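Side-chain contacts in sister chromatid cohesion protein (PDB 5T8V), which probably loads cohesin onto chromatin as a member of the Scc2/Nipped-B family, this chain being its C-terminal HEAT-repeat fragment: residues S103-T106 / S107-A110; H776-L779 / M780-V784; A1006-S1009 / K1010-D1014; A1376-E1379 / V1380-Y1383. One frame throughout, in Å; residues are numbered along the deposited sequence.

How the interactions relate
The four contacts follow one another along the chain. None nests in or crosses another, and none touches another. Interaction 1 is near the N-terminal end and closes a turn in the loop between helices 81-96 and 112-117. Interaction 2 lies within helix 773-786, which packs among helices 723-735, 808-824 and 839-852. Interaction 3 covers the start of helix 1009-1016, which packs on helix 1026-1042. Interaction 4 lies within helix 1364-1387, beside helices 1271-1284, 1291-1319 and 1422-1431. The centres of interactions 1 and 3 are about 123 Å apart, on opposite sides of the chain's centre. Each contact is local, so together they sample separate parts of one elongated helical chain.

Interaction 1. Residues S103-T106 / S107-A110; sequences SVQT and SWGA
Q105 and W108 are the first and last residues of a type I beta turn, with T106 and S107 at its corners. The turn is closed by one hydrogen bond, from W108 N to Q105 O at 3.0 Å. The N-H points fairly well at the oxygen. The donor stands above the carbonyl plane, not on a lone pair. From the last position of the turn, the W108 side chain folds back over the residues that lead into it. Its CG is placed beside the backbone N and opposite the carbonyl carbon (chi1 -85°). This lays the indole along S103-Q105. One face of the ring receives two carbons as CH-pi contacts. Q105 CB sits over the five-membered ring, 3.9 Å from its centroid and 14° off the normal. V104 CA covers the six-membered ring less centrally, at 4.2 Å. Q105 N also lies over this face. The contact is thus a beta turn with a tryptophan packed across its entry arm, in the loop between helices 81-96 and 112-117. V104 crosses the indole at about a right angle, and its CG2 branch comes 4.1 Å from W108 CZ3. The far corner of the ring, CH2, lies near S103 O. Only the root of the Q105 side chain packs here, since its amide end leads away. The S103 hydroxyl turns to D101 instead. W108 also meets the ring of W116 on helix 112-117, with the planes at about 60°. G109 N bonds to D112 OD1 at the start of that helix, and the V104 backbone pairs with G165.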
loop_
_atom_site.group_PDB
_atom_site.type_symbol
_atom_site.label_atom_id
_atom_site.label_comp_id
_atom_site.label_asym_id
_atom_site.label_seq_id
_atom_site.Cartn_x
_atom_site.Cartn_y
_atom_site.Cartn_z
ATOM N N SER A 103 -3.685 39.439 46.995
ATOM C CA SER A 103 -3.764 39.045 45.598
ATOM C C SER A 103 -3.537 40.240 44.679
ATOM O O SER A 103 -3.834 41.388 45.023
ATOM C CB SER A 103 -5.122 38.410 45.301
ATOM O OG SER A 103 -6.181 39.304 45.598
ATOM N N VAL A 104 -2.997 39.956 43.504
ATOM C CA VAL A 104 -2.807 40.954 42.458
ATOM C C VAL A 104 -4.005 40.909 41.523
ATOM O O VAL A 104 -4.537 39.833 41.223
ATOM C CB VAL A 104 -1.492 40.700 41.696
ATOM C CG1 VAL A 104 -1.434 41.511 40.403
ATOM C CG2 VAL A 104 -0.302 41.038 42.576
ATOM N N GLN A 105 -4.430 42.079 41.058
ATOM C CA GLN A 105 -5.537 42.200 40.122
ATOM C C GLN A 105 -5.043 42.824 38.825
ATOM O O GLN A 105 -4.294 43.805 38.841
ATOM C CB GLN A 105 -6.671 43.043 40.715
ATOM C CG GLN A 105 -7.524 42.300 41.731
ATOM C CD GLN A 105 -8.325 41.174 41.104
ATOM O OE1 GLN A 105 -8.226 40.919 39.904
ATOM N NE2 GLN A 105 -9.126 40.494 41.916
ATOM N N THR A 106 -5.468 42.246 37.700
ATOM C CA THR A 106 -5.030 42.744 36.400
ATOM C C THR A 106 -5.467 44.184 36.179
ATOM O O THR A 106 -4.772 44.945 35.496
ATOM C CB THR A 106 -5.574 41.853 35.284
ATOM O OG1 THR A 106 -7.006 41.822 35.347
ATOM C CG2 THR A 106 -5.030 40.438 35.417
ATOM N N SER A 107 -6.610 44.576 36.744
ATOM C CA SER A 107 -7.090 45.945 36.595
ATOM C C SER A 107 -6.164 46.963 37.250
ATOM O O SER A 107 -6.198 48.139 36.875
ATOM C CB SER A 107 -8.491 46.074 37.194
ATOM O OG SER A 107 -8.909 47.427 37.212
ATOM N N TRP A 108 -5.345 46.539 38.211
ATOM C CA TRP A 108 -4.529 47.463 38.992
ATOM C C TRP A 108 -3.698 48.393 38.119
ATOM O O TRP A 108 -3.381 48.063 36.972
ATOM C CB TRP A 108 -3.602 46.681 39.934
ATOM C CG TRP A 108 -4.234 46.304 41.243
ATOM C CD1 TRP A 108 -5.519 46.545 41.637
ATOM C CD2 TRP A 108 -3.601 45.627 42.336
ATOM N NE1 TRP A 108 -5.725 46.057 42.905
ATOM C CE2 TRP A 108 -4.563 45.489 43.355
ATOM C CE3 TRP A 108 -2.314 45.121 42.550
ATOM C CZ2 TRP A 108 -4.281 44.869 44.569
ATOM C CZ3 TRP A 108 -2.036 44.506 43.755
ATOM C CH2 TRP A 108 -3.016 44.385 44.750
ATOM N N GLY A 109 -3.351 49.561 38.659
ATOM C CA GLY A 109 -2.481 50.499 37.996
ATOM C C GLY A 109 -1.117 50.580 38.658
ATOM O O GLY A 109 -0.790 49.830 39.580
ATOM N N ALA A 110 -0.316 51.527 38.171
ATOM C CA ALA A 110 1.058 51.644 38.641
ATOM C C ALA A 110 1.143 52.030 40.112
ATOM O O ALA A 110 2.207 51.861 40.717
ATOM C CB ALA A 110 1.814 52.661 37.790
#

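Interaction 2. Residues H776-L779 / M780-V784; sequences HVIL and MVQTV
M780 packs its side chain back along the helix over the carbonyl oxygen of H776. Its CB lies 3.4 Å from V777 O. CG comes to H776 O at 3.2 Å, because chi1 (-63°) puts CG beside the backbone N. SD is more distant, 4.2 Å from H776 O. The chain then bends at its last torsion, and CE turns off. Around it the M780 side chain meets W756 and F849, the latter on helix 839-852. The main chain here is regular alpha helix: M780 N, V781 N and Q782 N each bond to the carbonyl four residues back. This is the middle of helix 773-786, one of the packed helices of the HEAT-repeat array, within the PDS5-like family region. L779 O takes two donors from one residue, T783 N at 2.9 Å and T783 OG1. They approach from opposite faces of its carbonyl plane. A valine in place of T783 would probably leave L779 O with the backbone N-H alone and the hydroxyl's bond to it lost. I778 and Q782 run side by side, with I778 CG2 3.7 Å from Q782 OE1, and both touch R723. V777 and V781 meet through their CG2 methyls at 4.3 Å. V777 packs on helix 808-824, and V781 on helix 839-852.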
loop_
_atom_site.group_PDB
_atom_site.type_symbol
_atom_site.label_atom_id
_atom_site.label_comp_id
_atom_site.label_asym_id
_atom_site.label_seq_id
_atom_site.Cartn_x
_atom_site.Cartn_y
_atom_site.Cartn_z
ATOM N N HIS A 776 21.984 2.662 -28.077
ATOM C CA HIS A 776 20.615 2.805 -28.563
ATOM C C HIS A 776 20.268 1.689 -29.543
ATOM O O HIS A 776 19.303 0.941 -29.342
ATOM C CB HIS A 776 20.432 4.176 -29.218
ATOM C CG HIS A 776 20.075 5.266 -28.258
ATOM N ND1 HIS A 776 18.809 5.807 -28.185
ATOM C CD2 HIS A 776 20.816 5.918 -27.331
ATOM C CE1 HIS A 776 18.785 6.745 -27.255
ATOM N NE2 HIS A 776 19.990 6.832 -26.721
ATOM N N VAL A 777 21.058 1.555 -30.611
ATOM C CA VAL A 777 20.753 0.562 -31.639
ATOM C C VAL A 777 20.711 -0.837 -31.035
ATOM O O VAL A 777 19.798 -1.624 -31.313
ATOM C CB VAL A 777 21.761 0.648 -32.803
ATOM C CG1 VAL A 777 23.189 0.551 -32.310
ATOM C CG2 VAL A 777 21.486 -0.442 -33.827
ATOM N N ILE A 778 21.696 -1.171 -30.199
ATOM C CA ILE A 778 21.727 -2.508 -29.611
ATOM C C ILE A 778 20.471 -2.745 -28.783
ATOM O O ILE A 778 19.830 -3.798 -28.883
ATOM C CB ILE A 778 23.007 -2.706 -28.779
ATOM C CG1 ILE A 778 24.235 -2.663 -29.693
ATOM C CG2 ILE A 778 22.962 -4.044 -28.036
ATOM C CD1 ILE A 778 25.566 -2.707 -28.963
ATOM N N LEU A 779 20.096 -1.766 -27.959
ATOM C CA LEU A 779 18.896 -1.910 -27.141
ATOM C C LEU A 779 17.662 -2.116 -28.008
ATOM O O LEU A 779 16.757 -2.879 -27.643
ATOM C CB LEU A 779 18.719 -0.685 -26.244
ATOM C CG LEU A 779 19.725 -0.517 -25.101
ATOM C CD1 LEU A 779 19.478 0.798 -24.382
ATOM C CD2 LEU A 779 19.657 -1.678 -24.120
ATOM N N MET A 780 17.603 -1.444 -29.158
ATOM C CA MET A 780 16.480 -1.648 -30.067
ATOM C C MET A 780 16.475 -3.071 -30.613
ATOM O O MET A 780 15.442 -3.750 -30.597
ATOM C CB MET A 780 16.539 -0.632 -31.207
ATOM C CG MET A 780 16.397 0.809 -30.751
ATOM S SD MET A 780 16.349 1.968 -32.125
ATOM C CE MET A 780 14.728 1.625 -32.785
ATOM N N VAL A 781 17.628 -3.540 -31.095
ATOM C CA VAL A 781 17.713 -4.894 -31.639
ATOM C C VAL A 781 17.263 -5.909 -30.596
ATOM O O VAL A 781 16.430 -6.781 -30.871
ATOM C CB VAL A 781 19.143 -5.185 -32.132
ATOM C CG1 VAL A 781 19.268 -6.627 -32.606
ATOM C CG2 VAL A 781 19.518 -4.234 -33.256
ATOM N N GLN A 782 17.811 -5.815 -29.384
ATOM C CA GLN A 782 17.400 -6.722 -28.319
ATOM C C GLN A 782 15.904 -6.621 -28.059
ATOM O O GLN A 782 15.234 -7.638 -27.841
ATOM C CB GLN A 782 18.179 -6.422 -27.040
ATOM C CG GLN A 782 19.586 -7.001 -27.012
ATOM C CD GLN A 782 20.273 -6.818 -25.667
ATOM O OE1 GLN A 782 21.431 -6.404 -25.604
ATOM N NE2 GLN A 782 19.565 -7.133 -24.585
ATOM N N THR A 783 15.359 -5.403 -28.086
ATOM C CA THR A 783 13.946 -5.222 -27.769
ATOM C C THR A 783 13.051 -5.890 -28.808
ATOM O O THR A 783 12.080 -6.567 -28.450
ATOM C CB THR A 783 13.620 -3.732 -27.656
ATOM O OG1 THR A 783 14.461 -3.132 -26.661
ATOM C CG2 THR A 783 12.157 -3.523 -27.266
ATOM N N VAL A 784 13.351 -5.716 -30.097
ATOM C CA VAL A 784 12.507 -6.320 -31.125
ATOM C C VAL A 784 12.726 -7.826 -31.175
ATOM O O VAL A 784 11.787 -8.596 -31.414
ATOM C CB VAL A 784 12.756 -5.662 -32.497
ATOM C CG1 VAL A 784 12.579 -4.151 -32.404
ATOM C CG2 VAL A 784 14.137 -6.014 -33.039
#

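Interaction 3. Residues A1006-S1009 / K1010-D1014; sequences ASVS and KLMVD
S1007 OG accepts the backbone N-H of K1010 at 3.0 Å, with an angle of 159°. With OG anti to the backbone N (chi1 -177°), the hydroxyl reaches forward to the first turn of helix 1009-1016. V1008 holds the N-cap position but has an apolar side chain. The residue before it, S1007, supplies a side-chain oxygen for a first-turn N-H, a role that a polar N-cap side chain often plays. The regular helix bonds follow: M1012 N to V1008 O, and V1013 N to S1009 O at 2.9 Å. S1009 sends its hydroxyl out of the contact, to N988 OD1. Packing around these bonds is light. S1007 CB lies 3.7 Å from K1010 CB, while the extended lysine chain leads away. M1012 bends at its last torsion, which brings CE back to S1009 CA at 3.6 Å. The V1008 CG1 methyl is the looser partner of that same CE, at 4.5 Å. V1013 CG2 lies against S1009 O. M1012 packs on V1039, and V1013 on V1036 and V1039, of helix 1026-1042. S1009 touches D990 and N1046, so the start of this short helix is set between the loops that follow helices 969-986 and 1026-1042.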
loop_
_atom_site.group_PDB
_atom_site.type_symbol
_atom_site.label_atom_id
_atom_site.label_comp_id
_atom_site.label_asym_id
_atom_site.label_seq_id
_atom_site.Cartn_x
_atom_site.Cartn_y
_atom_site.Cartn_z
ATOM N N ALA A 1006 -7.331 -9.464 -73.512
ATOM C CA ALA A 1006 -6.401 -8.533 -72.878
ATOM C C ALA A 1006 -6.557 -8.543 -71.359
ATOM O O ALA A 1006 -6.458 -7.507 -70.698
ATOM C CB ALA A 1006 -6.574 -7.115 -73.431
ATOM N N SER A 1007 -6.795 -9.727 -70.798
ATOM C CA SER A 1007 -6.965 -9.886 -69.359
ATOM C C SER A 1007 -5.717 -10.435 -68.678
ATOM O O SER A 1007 -5.242 -9.853 -67.699
ATOM C CB SER A 1007 -8.157 -10.805 -69.068
ATOM O OG SER A 1007 -8.380 -10.909 -67.673
ATOM N N VAL A 1008 -5.182 -11.552 -69.171
ATOM C CA VAL A 1008 -4.047 -12.228 -68.547
ATOM C C VAL A 1008 -4.502 -12.835 -67.225
ATOM O O VAL A 1008 -4.397 -14.049 -67.021
ATOM C CB VAL A 1008 -2.852 -11.277 -68.339
ATOM C CG1 VAL A 1008 -1.634 -12.056 -67.861
ATOM C CG2 VAL A 1008 -2.536 -10.527 -69.629
ATOM N N SER A 1009 -4.999 -11.993 -66.315
ATOM C CA SER A 1009 -5.639 -12.486 -65.101
ATOM C C SER A 1009 -6.582 -13.639 -65.420
ATOM O O SER A 1009 -6.470 -14.734 -64.854
ATOM C CB SER A 1009 -6.398 -11.346 -64.419
ATOM O OG SER A 1009 -5.686 -10.124 -64.520
ATOM N N LYS A 1010 -7.515 -13.406 -66.346
ATOM C CA LYS A 1010 -8.445 -14.453 -66.745
ATOM C C LYS A 1010 -7.739 -15.591 -67.468
ATOM O O LYS A 1010 -8.233 -16.722 -67.462
ATOM C CB LYS A 1010 -9.544 -13.871 -67.632
ATOM C CG LYS A 1010 -10.401 -14.924 -68.308
ATOM C CD LYS A 1010 -11.742 -14.367 -68.738
ATOM C CE LYS A 1010 -12.520 -15.387 -69.551
ATOM N NZ LYS A 1010 -13.947 -15.001 -69.714
ATOM N N LEU A 1011 -6.601 -15.320 -68.108
ATOM C CA LEU A 1011 -5.836 -16.398 -68.726
ATOM C C LEU A 1011 -5.252 -17.320 -67.663
ATOM O O LEU A 1011 -5.385 -18.549 -67.745
ATOM C CB LEU A 1011 -4.732 -15.816 -69.613
ATOM C CG LEU A 1011 -3.791 -16.809 -70.303
ATOM C CD1 LEU A 1011 -4.567 -17.827 -71.127
ATOM C CD2 LEU A 1011 -2.792 -16.068 -71.180
ATOM N N MET A 1012 -4.617 -16.738 -66.644
ATOM C CA MET A 1012 -4.088 -17.531 -65.541
ATOM C C MET A 1012 -5.197 -18.327 -64.864
ATOM O O MET A 1012 -5.088 -19.548 -64.687
ATOM C CB MET A 1012 -3.380 -16.612 -64.542
ATOM C CG MET A 1012 -2.246 -15.801 -65.166
ATOM S SD MET A 1012 -1.328 -14.768 -64.005
ATOM C CE MET A 1012 -2.506 -13.462 -63.686
ATOM N N VAL A 1013 -6.287 -17.651 -64.493
ATOM C CA VAL A 1013 -7.405 -18.339 -63.851
ATOM C C VAL A 1013 -7.906 -19.475 -64.733
ATOM O O VAL A 1013 -8.095 -20.608 -64.274
ATOM C CB VAL A 1013 -8.531 -17.339 -63.525
ATOM C CG1 VAL A 1013 -9.765 -18.065 -62.992
ATOM C CG2 VAL A 1013 -8.047 -16.307 -62.514
ATOM N N ASP A 1014 -8.123 -19.188 -66.019
ATOM C CA ASP A 1014 -8.670 -20.188 -66.930
ATOM C C ASP A 1014 -7.745 -21.388 -67.081
ATOM O O ASP A 1014 -8.217 -22.509 -67.308
ATOM C CB ASP A 1014 -8.939 -19.561 -68.299
ATOM C CG ASP A 1014 -10.167 -18.670 -68.301
ATOM O OD1 ASP A 1014 -10.569 -18.206 -67.213
ATOM O OD2 ASP A 1014 -10.728 -18.433 -69.392
#

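Interaction 4. Residues A1376-E1379 / V1380-Y1383; sequences AIWE and VRTY
W1378 and R1381 form the closely packed part of this contact, one helical turn apart. The R1381 guanidinium lies flat on the indole, with centres 3.9 Å apart and planes at 18°. R1381 CD sits over the six-membered ring, 3.7 Å from its centroid, as a CH-pi contact. W1378 CG is anti to the backbone N (chi1 -173°) and the arginine chain bends at chi2 (-96°), which lets the two side chains run side by side. T1382 CG2 approaches the indole obliquely, 3.3 Å from W1378 NE1. With an alanine at W1378, the R1381 guanidinium would probably lose its flat support and be freer to swing about its bond to E1302. E1379 reaches across much less: its OE1 stays 4.4 Å from T1382 OG1, and its partly exposed side chain turns to I1431 and E1427 of helix 1422-1431. T1382 OG1 instead donates to E1379 O at 2.7 Å, a carbonyl that also takes Y1383 N. The buried V1380 packs on helix 1271-1284, and I1377 on helix 1291-1319. R1381 NH2 forms a salt bridge with E1302 of helix 1291-1319. The guanidinium is therefore held by cation-pi stacking on its face and by a carboxylate at NH2, which probably fixes its direction and balances its charge.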
loop_
_atom_site.group_PDB
_atom_site.type_symbol
_atom_site.label_atom_id
_atom_site.label_comp_id
_atom_site.label_asym_id
_atom_site.label_seq_id
_atom_site.Cartn_x
_atom_site.Cartn_y
_atom_site.Cartn_z
ATOM N N ALA A 1376 -36.682 -24.635 -9.768
ATOM C CA ALA A 1376 -35.462 -23.896 -10.076
ATOM C C ALA A 1376 -35.741 -22.400 -10.169
ATOM O O ALA A 1376 -35.010 -21.582 -9.593
ATOM C CB ALA A 1376 -34.853 -24.417 -11.377
ATOM N N ILE A 1377 -36.800 -22.025 -10.894
ATOM C CA ILE A 1377 -37.184 -20.618 -10.990
ATOM C C ILE A 1377 -37.312 -20.014 -9.600
ATOM O O ILE A 1377 -36.704 -18.984 -9.291
ATOM C CB ILE A 1377 -38.497 -20.468 -11.782
ATOM C CG1 ILE A 1377 -38.306 -20.900 -13.236
ATOM C CG2 ILE A 1377 -38.990 -19.019 -11.737
ATOM C CD1 ILE A 1377 -39.609 -21.043 -14.000
ATOM N N TRP A 1378 -38.112 -20.648 -8.739
ATOM C CA TRP A 1378 -38.326 -20.107 -7.402
ATOM C C TRP A 1378 -37.041 -20.107 -6.585
ATOM O O TRP A 1378 -36.832 -19.207 -5.764
ATOM C CB TRP A 1378 -39.409 -20.904 -6.675
ATOM C CG TRP A 1378 -39.779 -20.298 -5.360
ATOM C CD1 TRP A 1378 -39.306 -20.651 -4.131
ATOM C CD2 TRP A 1378 -40.697 -19.220 -5.144
ATOM N NE1 TRP A 1378 -39.874 -19.863 -3.161
ATOM C CE2 TRP A 1378 -40.732 -18.976 -3.757
ATOM C CE3 TRP A 1378 -41.493 -18.439 -5.988
ATOM C CZ2 TRP A 1378 -41.534 -17.985 -3.195
ATOM C CZ3 TRP A 1378 -42.287 -17.456 -5.428
ATOM C CH2 TRP A 1378 -42.302 -17.237 -4.045
ATOM N N GLU A 1379 -36.176 -21.103 -6.783
ATOM C CA GLU A 1379 -34.890 -21.112 -6.094
ATOM C C GLU A 1379 -34.094 -19.857 -6.428
ATOM O O GLU A 1379 -33.661 -19.122 -5.531
ATOM C CB GLU A 1379 -34.106 -22.371 -6.467
ATOM C CG GLU A 1379 -32.764 -22.512 -5.756
ATOM C CD GLU A 1379 -32.911 -22.655 -4.252
ATOM O OE1 GLU A 1379 -34.008 -23.040 -3.794
ATOM O OE2 GLU A 1379 -31.928 -22.382 -3.527
ATOM N N VAL A 1380 -33.900 -19.590 -7.722
ATOM C CA VAL A 1380 -33.201 -18.372 -8.126
ATOM C C VAL A 1380 -33.933 -17.143 -7.603
ATOM O O VAL A 1380 -33.309 -16.143 -7.233
ATOM C CB VAL A 1380 -33.045 -18.327 -9.658
ATOM C CG1 VAL A 1380 -32.445 -16.994 -10.102
ATOM C CG2 VAL A 1380 -32.174 -19.480 -10.132
ATOM N N ARG A 1381 -35.265 -17.197 -7.567
ATOM C CA ARG A 1381 -36.048 -16.066 -7.086
ATOM C C ARG A 1381 -35.683 -15.730 -5.646
ATOM O O ARG A 1381 -35.304 -14.596 -5.335
ATOM C CB ARG A 1381 -37.542 -16.376 -7.217
ATOM C CG ARG A 1381 -38.466 -15.322 -6.624
ATOM C CD ARG A 1381 -38.891 -15.680 -5.204
ATOM N NE ARG A 1381 -39.839 -14.718 -4.652
ATOM C CZ ARG A 1381 -40.222 -14.695 -3.378
ATOM N NH1 ARG A 1381 -39.735 -15.580 -2.517
ATOM N NH2 ARG A 1381 -41.088 -13.782 -2.963
ATOM N N THR A 1382 -35.789 -16.711 -4.749
ATOM C CA THR A 1382 -35.402 -16.486 -3.361
ATOM C C THR A 1382 -33.951 -16.036 -3.268
ATOM O O THR A 1382 -33.619 -15.131 -2.490
ATOM C CB THR A 1382 -35.618 -17.757 -2.537
ATOM O OG1 THR A 1382 -34.795 -18.810 -3.054
ATOM C CG2 THR A 1382 -37.078 -18.186 -2.578
ATOM N N TYR A 1383 -33.070 -16.653 -4.060
ATOM C CA TYR A 1383 -31.664 -16.262 -4.039
ATOM C C TYR A 1383 -31.497 -14.783 -4.367
ATOM O O TYR A 1383 -30.631 -14.110 -3.799
ATOM C CB TYR A 1383 -30.862 -17.117 -5.017
ATOM C CG TYR A 1383 -29.444 -16.629 -5.211
ATOM C CD1 TYR A 1383 -28.484 -16.817 -4.226
ATOM C CD2 TYR A 1383 -29.068 -15.977 -6.377
ATOM C CE1 TYR A 1383 -27.186 -16.370 -4.398
ATOM C CE2 TYR A 1383 -27.774 -15.528 -6.560
ATOM C CZ TYR A 1383 -26.837 -15.726 -5.567
ATOM O OH TYR A 1383 -25.546 -15.279 -5.743
#